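Local coordinates for protein Two-component sensor histidine kinase (Nostoc sp., PDB 6OZB) that probably senses light as part of a cyanobacterial phytochrome histidine kinase, holding the bilin phycoerythrobilin in its GAF domain, at residues Gln15-Val18 with Leu19-Thr23; Thr23-Arg27 with Gln28-Leu32; Pro155-Gln159 with Asp160-Gly164; Ser177-Glu180 with Leu181-Met184. The protein carries 1 engineered substitution. One frame throughout, in Å; residues are numbered along the deposited sequence. Where two conformers were deposited one is given.

Interaction 1. Residues Gln15-Val18 with Leu19-Thr23; sequences QESV and LRRIT
The guanidinium of R20 lies with one face over the backbone one turn earlier: E16 O and S17 CA both sit beneath it, each offset toward the rim, with S17 CA 3.6 Å from NH2. At its edge, in the plane of the group, a water accepts from R20 NH1 at 3.0 Å and donates to E16 OE1. E16 and R20 form an i to i+4 pair of opposite charges bridged by this water, R20 NH1 and E16 OE1 themselves being 4.9 Å apart. A bend at chi3 (-62°) turns the R20 chain back along the helix and lays its flat end over the preceding turn. The R21 guanidinium keeps an oblique relation to S17: its chain runs extended from CG to NE, and NE gives S17 OG a weak hydrogen bond of 3.4 Å. The serine hydroxyl points anti to its own backbone N (chi1 169°), the setting that brings OG to R21. On another side of the helix V18 CG1 and I22 CD1 meet at 4.4 Å, a loose apolar i to i+4 contact. Beneath these side chains runs the regular alpha-helical ladder, L19 N to Q15 O, R20 N to E16 O, R21 N to S17 O and I22 N to V18 O. All of this belongs to helix 12-27, which packs beside two others: V18, R21 and I22 touch L46, E42 and T39 of helix 32-47, while Q15, E16 and T23 reach A183, M186 and Q190 of helix 178-201.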
loop_
_atom_site.group_PDB
_atom_site.type_symbol
_atom_site.label_atom_id
_atom_site.label_comp_id
_atom_site.label_asym_id
_atom_site.label_seq_id
_atom_site.Cartn_x
_atom_site.Cartn_y
_atom_site.Cartn_z
ATOM N N GLN C 15 -26.001 9.636 5.343
ATOM C CA GLN C 15 -25.095 10.225 6.355
ATOM C C GLN C 15 -25.664 11.573 6.820
ATOM O O GLN C 15 -25.565 11.927 7.988
ATOM C CB GLN C 15 -23.652 10.440 5.868
ATOM C CG GLN C 15 -23.455 11.561 4.869
ATOM C CD GLN C 15 -22.026 11.672 4.325
ATOM O OE1 GLN C 15 -21.545 12.766 4.042
ATOM N NE2 GLN C 15 -21.370 10.557 4.149
ATOM N N GLU C 16 -26.264 12.319 5.903
ATOM C CA GLU C 16 -26.829 13.629 6.224
ATOM C C GLU C 16 -27.955 13.469 7.258
ATOM O O GLU C 16 -28.098 14.258 8.192
ATOM C CB GLU C 16 -27.324 14.317 4.960
ATOM C CG GLU C 16 -26.187 14.800 4.063
ATOM C CD GLU C 16 -25.241 15.769 4.768
ATOM O OE1 GLU C 16 -25.725 16.696 5.459
ATOM O OE2 GLU C 16 -24.009 15.598 4.634
ATOM N N SER C 17 -28.748 12.422 7.095
ATOM C CA SER C 17 -29.859 12.201 8.001
ATOM C C SER C 17 -29.348 11.783 9.392
ATOM O O SER C 17 -29.924 12.177 10.398
ATOM C CB SER C 17 -30.784 11.132 7.431
ATOM O OG SER C 17 -31.729 10.729 8.396
ATOM N N VAL C 18 -28.267 11.020 9.456
ATOM C CA VAL C 18 -27.657 10.686 10.742
ATOM C C VAL C 18 -27.194 11.939 11.485
ATOM O O VAL C 18 -27.371 12.065 12.699
ATOM C CB VAL C 18 -26.461 9.726 10.567
ATOM C CG1 VAL C 18 -25.684 9.582 11.865
ATOM C CG2 VAL C 18 -26.949 8.363 10.104
ATOM N N LEU C 19 -26.585 12.862 10.760
ATOM C CA LEU C 19 -26.105 14.090 11.384
ATOM C C LEU C 19 -27.263 14.917 11.910
ATOM O O LEU C 19 -27.175 15.480 12.993
ATOM C CB LEU C 19 -25.333 14.926 10.371
ATOM C CG LEU C 19 -23.970 14.403 9.879
ATOM C CD1 LEU C 19 -23.141 15.593 9.471
ATOM C CD2 LEU C 19 -23.221 13.537 10.833
ATOM N N ARG C 20 -28.344 14.996 11.128
ATOM C CA ARG C 20 -29.527 15.750 11.519
ATOM C C ARG C 20 -30.147 15.147 12.750
ATOM O O ARG C 20 -30.632 15.863 13.604
ATOM C CB ARG C 20 -30.551 15.805 10.389
ATOM C CG ARG C 20 -30.171 16.749 9.232
ATOM C CD ARG C 20 -31.335 17.028 8.332
ATOM N NE ARG C 20 -31.840 15.827 7.673
ATOM C CZ ARG C 20 -31.463 15.364 6.482
ATOM N NH1 ARG C 20 -30.550 15.993 5.765
ATOM N NH2 ARG C 20 -32.024 14.261 5.998
ATOM N N ARG C 21 -30.126 13.820 12.848
ATOM C CA ARG C 21 -30.755 13.173 13.981
ATOM C C ARG C 21 -29.930 13.428 15.260
ATOM O O ARG C 21 -30.486 13.582 16.335
ATOM C CB ARG C 21 -30.928 11.691 13.697
ATOM C CG ARG C 21 -32.032 11.396 12.674
ATOM C CD ARG C 21 -32.070 9.880 12.359
ATOM N NE ARG C 21 -33.039 9.558 11.311
ATOM C CZ ARG C 21 -34.360 9.511 11.502
ATOM N NH1 ARG C 21 -34.876 9.773 12.695
ATOM N NH2 ARG C 21 -35.173 9.213 10.492
ATOM N N ILE C 22 -28.607 13.506 15.157
ATOM C CA ILE C 22 -27.800 13.873 16.321
ATOM C C ILE C 22 -28.109 15.293 16.744
ATOM O O ILE C 22 -28.293 15.565 17.916
ATOM C CB ILE C 22 -26.262 13.754 16.059
ATOM C CG1 ILE C 22 -25.875 12.319 15.758
ATOM C CG2 ILE C 22 -25.474 14.232 17.269
ATOM C CD1 ILE C 22 -24.446 12.192 15.195
ATOM N N THR C 23 -28.183 16.181 15.769
ATOM C CA THR C 23 -28.428 17.572 16.042
ATOM C C THR C 23 -29.784 17.749 16.743
ATOM O O THR C 23 -29.903 18.539 17.668
ATOM C CB THR C 23 -28.362 18.386 14.756
ATOM O OG1 THR C 23 -27.043 18.271 14.197
ATOM C CG2 THR C 23 -28.664 19.812 15.026
HETATM O O HOH W 1 -28.347 17.982 6.138
#

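Interaction 2. Residues Thr23-Arg27 with Gln28-Leu32; sequences TARIR and QSLEL
R25 and L30 meet where helix 12-27 ends in a Schellman motif. S29 takes positive phi (60°), and the chain sends two bonds back into the last turn: L30 N to R25 O at 3.2 Å, nearly straight on to the carbonyl, and S29 N to I26 O at 2.9 Å, whose donor stands well above the carbonyl plane. The side chains follow this reversal. L30 CD2 rests on the aliphatic part of R25, 3.7 Å from CG and close to CB and CD as well, the two chains crossing at a slant. R25 can offer that flank because it is extended from CG to NE (chi2 179°), which also carries its guanidinium to E42 of helix 32-47 for a salt bridge at NH2. L30 itself also touches I35 of that helix; an alanine here would probably open a gap over the R25 methylenes and leave the arginine chain less firmly held between the two helices. At Q28 the backbone N closes the ladder on A24 O, and the side chain leans over the same carbonyl: with CG anti to its own carbonyl carbon (chi1 -66°), Q28 CG comes to 3.2 Å from A24 O.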
loop_
_atom_site.group_PDB
_atom_site.type_symbol
_atom_site.label_atom_id
_atom_site.label_comp_id
_atom_site.label_asym_id
_atom_site.label_seq_id
_atom_site.Cartn_x
_atom_site.Cartn_y
_atom_site.Cartn_z
ATOM N N THR C 23 -28.183 16.181 15.769
ATOM C CA THR C 23 -28.428 17.572 16.042
ATOM C C THR C 23 -29.784 17.749 16.743
ATOM O O THR C 23 -29.903 18.539 17.668
ATOM C CB THR C 23 -28.362 18.386 14.756
ATOM O OG1 THR C 23 -27.043 18.271 14.197
ATOM C CG2 THR C 23 -28.664 19.812 15.026
ATOM N N ALA C 24 -30.785 16.977 16.338
ATOM C CA ALA C 24 -32.107 17.066 16.944
ATOM C C ALA C 24 -32.024 16.719 18.424
ATOM O O ALA C 24 -32.688 17.353 19.247
ATOM C CB ALA C 24 -33.089 16.157 16.241
ATOM N N ARG C 25 -31.212 15.719 18.764
ATOM C CA ARG C 25 -31.050 15.319 20.153
ATOM C C ARG C 25 -30.360 16.384 20.994
ATOM O O ARG C 25 -30.698 16.592 22.166
ATOM C CB ARG C 25 -30.267 14.019 20.250
ATOM C CG ARG C 25 -31.057 12.837 19.729
ATOM C CD ARG C 25 -30.250 11.574 19.804
ATOM N NE ARG C 25 -30.848 10.665 18.852
ATOM C CZ ARG C 25 -30.240 10.206 17.761
ATOM N NH1 ARG C 25 -28.954 10.491 17.467
ATOM N NH2 ARG C 25 -30.925 9.435 16.964
ATOM N N ILE C 26 -29.359 17.024 20.407
ATOM C CA ILE C 26 -28.694 18.147 21.077
ATOM C C ILE C 26 -29.709 19.255 21.362
ATOM O O ILE C 26 -29.836 19.726 22.486
ATOM C CB ILE C 26 -27.550 18.730 20.215
ATOM C CG1 ILE C 26 -26.431 17.726 20.014
ATOM C CG2 ILE C 26 -26.971 20.016 20.877
ATOM C CD1 ILE C 26 -25.424 18.178 18.945
ATOM N N ARG C 27 -30.490 19.609 20.352
ATOM C CA ARG C 27 -31.466 20.693 20.457
ATOM C C ARG C 27 -32.564 20.413 21.468
ATOM O O ARG C 27 -33.113 21.338 22.070
ATOM C CB ARG C 27 -32.042 20.955 19.091
ATOM C CG ARG C 27 -30.996 21.512 18.100
ATOM C CD ARG C 27 -31.689 21.844 16.847
ATOM N NE ARG C 27 -30.799 22.089 15.727
ATOM C CZ ARG C 27 -31.239 22.251 14.488
ATOM N NH1 ARG C 27 -32.543 22.222 14.230
ATOM N NH2 ARG C 27 -30.376 22.473 13.515
ATOM N N GLN C 28 -32.886 19.138 21.661
ATOM C CA GLN C 28 -33.872 18.734 22.662
ATOM C C GLN C 28 -33.286 18.635 24.093
ATOM O O GLN C 28 -33.990 18.238 25.022
ATOM C CB GLN C 28 -34.495 17.394 22.259
ATOM C CG GLN C 28 -35.334 17.500 20.985
ATOM C CD GLN C 28 -35.810 16.151 20.471
ATOM O OE1 GLN C 28 -35.308 15.099 20.875
ATOM N NE2 GLN C 28 -36.759 16.178 19.542
ATOM N N SER C 29 -32.006 18.975 24.233
ATOM C CA SER C 29 -31.277 18.949 25.506
ATOM C C SER C 29 -31.188 17.579 26.180
ATOM O O SER C 29 -31.193 17.472 27.407
ATOM C CB SER C 29 -31.927 19.942 26.476
ATOM O OG SER C 29 -31.795 21.281 26.001
ATOM N N LEU C 30 -31.078 16.523 25.382
ATOM C CA LEU C 30 -30.821 15.201 25.948
ATOM C C LEU C 30 -29.458 15.162 26.634
ATOM O O LEU C 30 -28.528 15.880 26.251
ATOM C CB LEU C 30 -30.896 14.125 24.881
ATOM C CG LEU C 30 -32.241 13.577 24.420
ATOM C CD1 LEU C 30 -33.187 14.610 23.987
ATOM C CD2 LEU C 30 -31.991 12.532 23.314
ATOM N N GLU C 31 -29.376 14.352 27.680
ATOM C CA GLU C 31 -28.113 14.054 28.345
ATOM C C GLU C 31 -27.163 13.459 27.322
ATOM O O GLU C 31 -27.576 12.700 26.444
ATOM C CB GLU C 31 -28.323 13.072 29.499
ATOM C CG GLU C 31 -29.147 13.605 30.627
ATOM C CD GLU C 31 -28.464 14.754 31.327
ATOM O OE1 GLU C 31 -27.390 14.520 31.911
ATOM O OE2 GLU C 31 -28.966 15.887 31.259
ATOM N N LEU C 32 -25.894 13.830 27.419
ATOM C CA LEU C 32 -24.902 13.379 26.468
ATOM C C LEU C 32 -24.885 11.854 26.345
ATOM O O LEU C 32 -24.808 11.309 25.246
ATOM C CB LEU C 32 -23.537 13.874 26.907
ATOM C CG LEU C 32 -22.350 13.432 26.060
ATOM C CD1 LEU C 32 -22.498 13.921 24.630
ATOM C CD2 LEU C 32 -21.032 13.937 26.671
#

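Interaction 3. Residues Pro155-Gln159 with Asp160-Gly164; sequences PIFCQ and DELWG
A beta hairpin joins strands 150-158 and 161-170, closed by a type II' turn from C158 to E161 and interrupted by a classic beta bulge, where W163 and G164 both face I156. At the bulge I156 O accepts twice: from W163 N at 2.8 Å, in the carbonyl plane, and from G164 N at 3.1 Å, while I156 N returns a bond to G164 O. The end residues of the turn, C158 and E161, form a hydrogen-bonded pair, C158 N to E161 O and E161 N to C158 O. F157 and L162 between them are a non-hydrogen-bonded pair, with F157 CA 3.2 Å from E161 O in a CA-H...O contact. Their side chains cross on one face of the sheet. L162 CD1 stands over the phenyl face, 4.3 Å from the ring centroid and 19° off its normal, a CH-pi contact, and the same methyl reaches P155 CB at 3.7 Å. The leucine's CG lies anti to its backbone N (chi1 178°), which swings CD1 over the ring. Replacing F157 by an alanine would probably leave L162 CD1 without its aromatic partner and deprive K100 of a cation-pi mate. On the other face the W163 indole runs alongside I156, CE3 to CG2 at 3.9 Å, its other end near C158 CB. That face meets I195 of helix 178-201, and W163 also touches I54 and K56 of strand 51-57, whereas P155 and L162 lean on L96 of helix 90-99.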
loop_
_atom_site.group_PDB
_atom_site.type_symbol
_atom_site.label_atom_id
_atom_site.label_comp_id
_atom_site.label_asym_id
_atom_site.label_seq_id
_atom_site.Cartn_x
_atom_site.Cartn_y
_atom_site.Cartn_z
ATOM N N PRO C 155 -11.136 8.657 15.462
ATOM C CA PRO C 155 -11.072 9.272 16.786
ATOM C C PRO C 155 -12.111 10.349 16.967
ATOM O O PRO C 155 -12.479 11.021 16.008
ATOM C CB PRO C 155 -9.665 9.864 16.839
ATOM C CG PRO C 155 -9.329 10.138 15.437
ATOM C CD PRO C 155 -9.983 9.056 14.629
ATOM N N ILE C 156 -12.531 10.510 18.215
ATOM C CA ILE C 156 -13.435 11.571 18.641
ATOM C C ILE C 156 -12.654 12.522 19.535
ATOM O O ILE C 156 -12.026 12.102 20.534
ATOM C CB ILE C 156 -14.624 10.992 19.406
ATOM C CG1 ILE C 156 -15.359 9.933 18.578
ATOM C CG2 ILE C 156 -15.597 12.075 19.861
ATOM C CD1 ILE C 156 -16.296 9.069 19.421
ATOM N N PHE C 157 -12.711 13.812 19.215
ATOM C CA PHE C 157 -12.000 14.823 19.988
ATOM C C PHE C 157 -12.993 15.729 20.689
ATOM O O PHE C 157 -14.124 15.894 20.244
ATOM C CB PHE C 157 -11.064 15.644 19.105
ATOM C CG PHE C 157 -9.819 14.909 18.700
ATOM C CD1 PHE C 157 -9.822 14.067 17.618
ATOM C CD2 PHE C 157 -8.652 15.035 19.429
ATOM C CE1 PHE C 157 -8.694 13.375 17.267
ATOM C CE2 PHE C 157 -7.515 14.347 19.068
ATOM C CZ PHE C 157 -7.544 13.511 17.991
ATOM N N CYS C 158 -12.572 16.298 21.805
ATOM C CA CYS C 158 -13.321 17.387 22.405
ATOM C C CYS C 158 -12.320 18.504 22.550
ATOM O O CYS C 158 -11.380 18.411 23.337
ATOM C CB CYS C 158 -13.955 16.983 23.738
ATOM S SG CYS C 158 -14.910 18.365 24.496
ATOM N N GLN C 159 -12.514 19.549 21.749
ATOM C CA GLN C 159 -11.496 20.572 21.558
ATOM C C GLN C 159 -10.196 19.883 21.115
ATOM O O GLN C 159 -10.179 19.258 20.050
ATOM C CB GLN C 159 -11.347 21.400 22.830
ATOM C CG GLN C 159 -12.689 22.026 23.229
ATOM C CD GLN C 159 -12.588 23.029 24.359
ATOM O OE1 GLN C 159 -12.061 22.731 25.427
ATOM N NE2 GLN C 159 -13.103 24.227 24.128
ATOM N N ASP C 160 -9.129 19.942 21.910
ATOM C CA ASP C 160 -7.866 19.328 21.485
ATOM C C ASP C 160 -7.572 17.994 22.178
ATOM O O ASP C 160 -6.510 17.410 21.979
ATOM C CB ASP C 160 -6.709 20.303 21.712
ATOM C CG ASP C 160 -6.565 20.707 23.159
ATOM O OD1 ASP C 160 -7.592 21.068 23.767
ATOM O OD2 ASP C 160 -5.430 20.684 23.684
ATOM N N GLU C 161 -8.526 17.485 22.946
ATOM C CA GLU C 161 -8.299 16.277 23.729
ATOM C C GLU C 161 -8.887 15.068 23.020
ATOM O O GLU C 161 -10.011 15.116 22.523
ATOM C CB GLU C 161 -8.931 16.398 25.116
ATOM C CG GLU C 161 -8.394 17.547 25.969
ATOM C CD GLU C 161 -6.965 17.335 26.442
ATOM O OE1 GLU C 161 -6.578 16.170 26.680
ATOM O OE2 GLU C 161 -6.233 18.340 26.589
ATOM N N LEU C 162 -8.112 13.996 22.956
ATOM C CA LEU C 162 -8.621 12.734 22.433
ATOM C C LEU C 162 -9.617 12.169 23.431
ATOM O O LEU C 162 -9.241 11.674 24.483
ATOM C CB LEU C 162 -7.485 11.744 22.185
ATOM C CG LEU C 162 -7.887 10.364 21.687
ATOM C CD1 LEU C 162 -8.655 10.450 20.351
ATOM C CD2 LEU C 162 -6.684 9.460 21.566
ATOM N N TRP C 163 -10.875 12.146 23.042
ATOM C CA TRP C 163 -11.956 11.816 23.954
ATOM C C TRP C 163 -12.377 10.363 23.837
ATOM O O TRP C 163 -12.707 9.731 24.844
ATOM C CB TRP C 163 -13.142 12.716 23.654
ATOM C CG TRP C 163 -14.355 12.557 24.539
ATOM C CD1 TRP C 163 -14.657 13.307 25.639
ATOM C CD2 TRP C 163 -15.430 11.631 24.382
ATOM N NE1 TRP C 163 -15.853 12.901 26.171
ATOM C CE2 TRP C 163 -16.349 11.878 25.416
ATOM C CE3 TRP C 163 -15.722 10.625 23.453
ATOM C CZ2 TRP C 163 -17.512 11.141 25.564
ATOM C CZ3 TRP C 163 -16.874 9.906 23.605
ATOM C CH2 TRP C 163 -17.760 10.175 24.648
ATOM N N GLY C 164 -12.365 9.837 22.618
ATOM C CA GLY C 164 -12.816 8.465 22.394
ATOM C C GLY C 164 -12.599 8.016 20.973
ATOM O O GLY C 164 -11.854 8.663 20.233
#

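Interaction 4. Residues Ser177-Glu180 with Leu181-Met184; sequences SEDE and LEAM
From S177 the chain enters helix 178-201 through an N-cap, and the first i to i+4 bonds follow at once: L181 N to S177 O, E182 N to E178 O, A183 N to D179 O and M184 N to E180 O. The E182 N to E178 O bond is 2.8 Å long and runs nearly in line with the carbonyl. The S177 side chain makes the capping bond: with chi1 at 72° its OG accepts from E180 N at 3.2 Å, an angle of 157° at the hydrogen, so a first-turn N-H that has no earlier helical carbonyl is satisfied. S177 also packs on Q91 of a second subunit. E180 stretches away from the cap, CG anti to its backbone N (chi1 175°) and the chain extended beyond, and its carboxylate forms a salt bridge with R174. E178 bends instead and accepts from I130 N. Acids thus occupy three successive places in the first turn, where the helix dipole would be expected to favour negative charge. L181 and M184 are buried, and both pack on V152 of strand 150-158, L181 touching I130 as well; CG of M184 lies 3.5 Å from E180 O, the carbonyl bonded by its own N. D179 and E182 are like charges one turn apart, with D179 OD1 and E182 OE1 4.3 Å from each other. The close approach is mediated by one water, which donates to both oxygens, 2.9 Å to D179 OD1 and 2.6 Å to E182 OE1.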
loop_
_atom_site.group_PDB
_atom_site.type_symbol
_atom_site.label_atom_id
_atom_site.label_comp_id
_atom_site.label_asym_id
_atom_site.label_seq_id
_atom_site.Cartn_x
_atom_site.Cartn_y
_atom_site.Cartn_z
ATOM N N SER C 177 -14.217 2.329 1.450
ATOM C CA SER C 177 -14.011 3.447 0.546
ATOM C C SER C 177 -13.758 4.750 1.280
ATOM O O SER C 177 -14.071 4.894 2.462
ATOM C CB SER C 177 -15.240 3.644 -0.332
ATOM O OG SER C 177 -16.310 4.180 0.451
ATOM N N GLU C 178 -13.226 5.719 0.552
ATOM C CA GLU C 178 -13.057 7.065 1.084
ATOM C C GLU C 178 -14.372 7.642 1.562
ATOM O O GLU C 178 -14.418 8.306 2.591
ATOM C CB GLU C 178 -12.476 7.980 0.018
ATOM C CG GLU C 178 -11.098 7.567 -0.480
ATOM C CD GLU C 178 -9.986 7.958 0.477
ATOM O OE1 GLU C 178 -8.804 7.762 0.115
ATOM O OE2 GLU C 178 -10.288 8.466 1.582
ATOM N N ASP C 179 -15.443 7.378 0.822
ATOM C CA ASP C 179 -16.753 7.921 1.164
ATOM C C ASP C 179 -17.220 7.449 2.528
ATOM O O ASP C 179 -17.845 8.210 3.271
ATOM C CB ASP C 179 -17.791 7.542 0.109
ATOM C CG ASP C 179 -17.706 8.407 -1.140
ATOM O OD1 ASP C 179 -16.791 9.260 -1.238
ATOM O OD2 ASP C 179 -18.580 8.236 -2.018
ATOM N N GLU C 180 -16.937 6.194 2.858
ATOM C CA GLU C 180 -17.275 5.652 4.163
ATOM C C GLU C 180 -16.438 6.303 5.249
ATOM O O GLU C 180 -16.958 6.589 6.326
ATOM C CB GLU C 180 -17.105 4.138 4.206
ATOM C CG GLU C 180 -17.332 3.542 5.601
ATOM C CD GLU C 180 -17.435 2.006 5.586
ATOM O OE1 GLU C 180 -17.797 1.432 4.538
ATOM O OE2 GLU C 180 -17.168 1.380 6.634
ATOM N N LEU C 181 -15.163 6.570 4.989
ATOM C CA LEU C 181 -14.380 7.257 6.013
ATOM C C LEU C 181 -14.886 8.663 6.198
ATOM O O LEU C 181 -14.881 9.164 7.308
ATOM C CB LEU C 181 -12.886 7.345 5.702
ATOM C CG LEU C 181 -12.033 6.105 5.760
ATOM C CD1 LEU C 181 -10.582 6.566 5.626
ATOM C CD2 LEU C 181 -12.261 5.350 7.056
ATOM N N GLU C 182 -15.281 9.299 5.103
ATOM C CA GLU C 182 -15.753 10.679 5.145
ATOM C C GLU C 182 -17.024 10.721 5.993
ATOM O O GLU C 182 -17.201 11.627 6.795
ATOM C CB GLU C 182 -15.987 11.219 3.729
ATOM C CG GLU C 182 -16.597 12.610 3.673
ATOM C CD GLU C 182 -16.949 13.036 2.254
ATOM O OE1 GLU C 182 -16.212 12.664 1.315
ATOM O OE2 GLU C 182 -17.972 13.731 2.082
ATOM N N ALA C 183 -17.897 9.728 5.829
ATOM C CA ALA C 183 -19.105 9.622 6.644
ATOM C C ALA C 183 -18.787 9.485 8.122
ATOM O O ALA C 183 -19.381 10.168 8.951
ATOM C CB ALA C 183 -19.948 8.447 6.194
ATOM N N MET C 184 -17.865 8.591 8.457
ATOM C CA MET C 184 -17.448 8.416 9.841
ATOM C C MET C 184 -16.876 9.713 10.399
ATOM O O MET C 184 -17.098 10.055 11.565
ATOM C CB MET C 184 -16.444 7.259 9.941
ATOM C CG MET C 184 -17.135 5.947 9.771
ATOM S SD MET C 184 -15.991 4.598 9.898
ATOM C CE MET C 184 -15.800 4.463 11.670
HETATM O O HOH W 2 -14.765 10.894 0.109
#

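Along the chain the four contacts come in order. Interactions 1 and 2 follow each other on helix 12-27, sharing T23, with centres 12 Å apart; the second ends the helix and leads into helix 32-47. Interaction 3 is the hairpin of strands 150-158 and 161-170 in the antiparallel sheet, and interaction 4 starts helix 178-201, the next helix after that hairpin. Q15 of interaction 1 packs on A183 of interaction 4, their centres 15 Å apart, while the centres of interactions 2 and 4 lie 25 Å apart. Helix 178-201 thus lies against both the hairpin and helix 12-27, tying the helical layer to the sheet of the bilin-binding GAF domain.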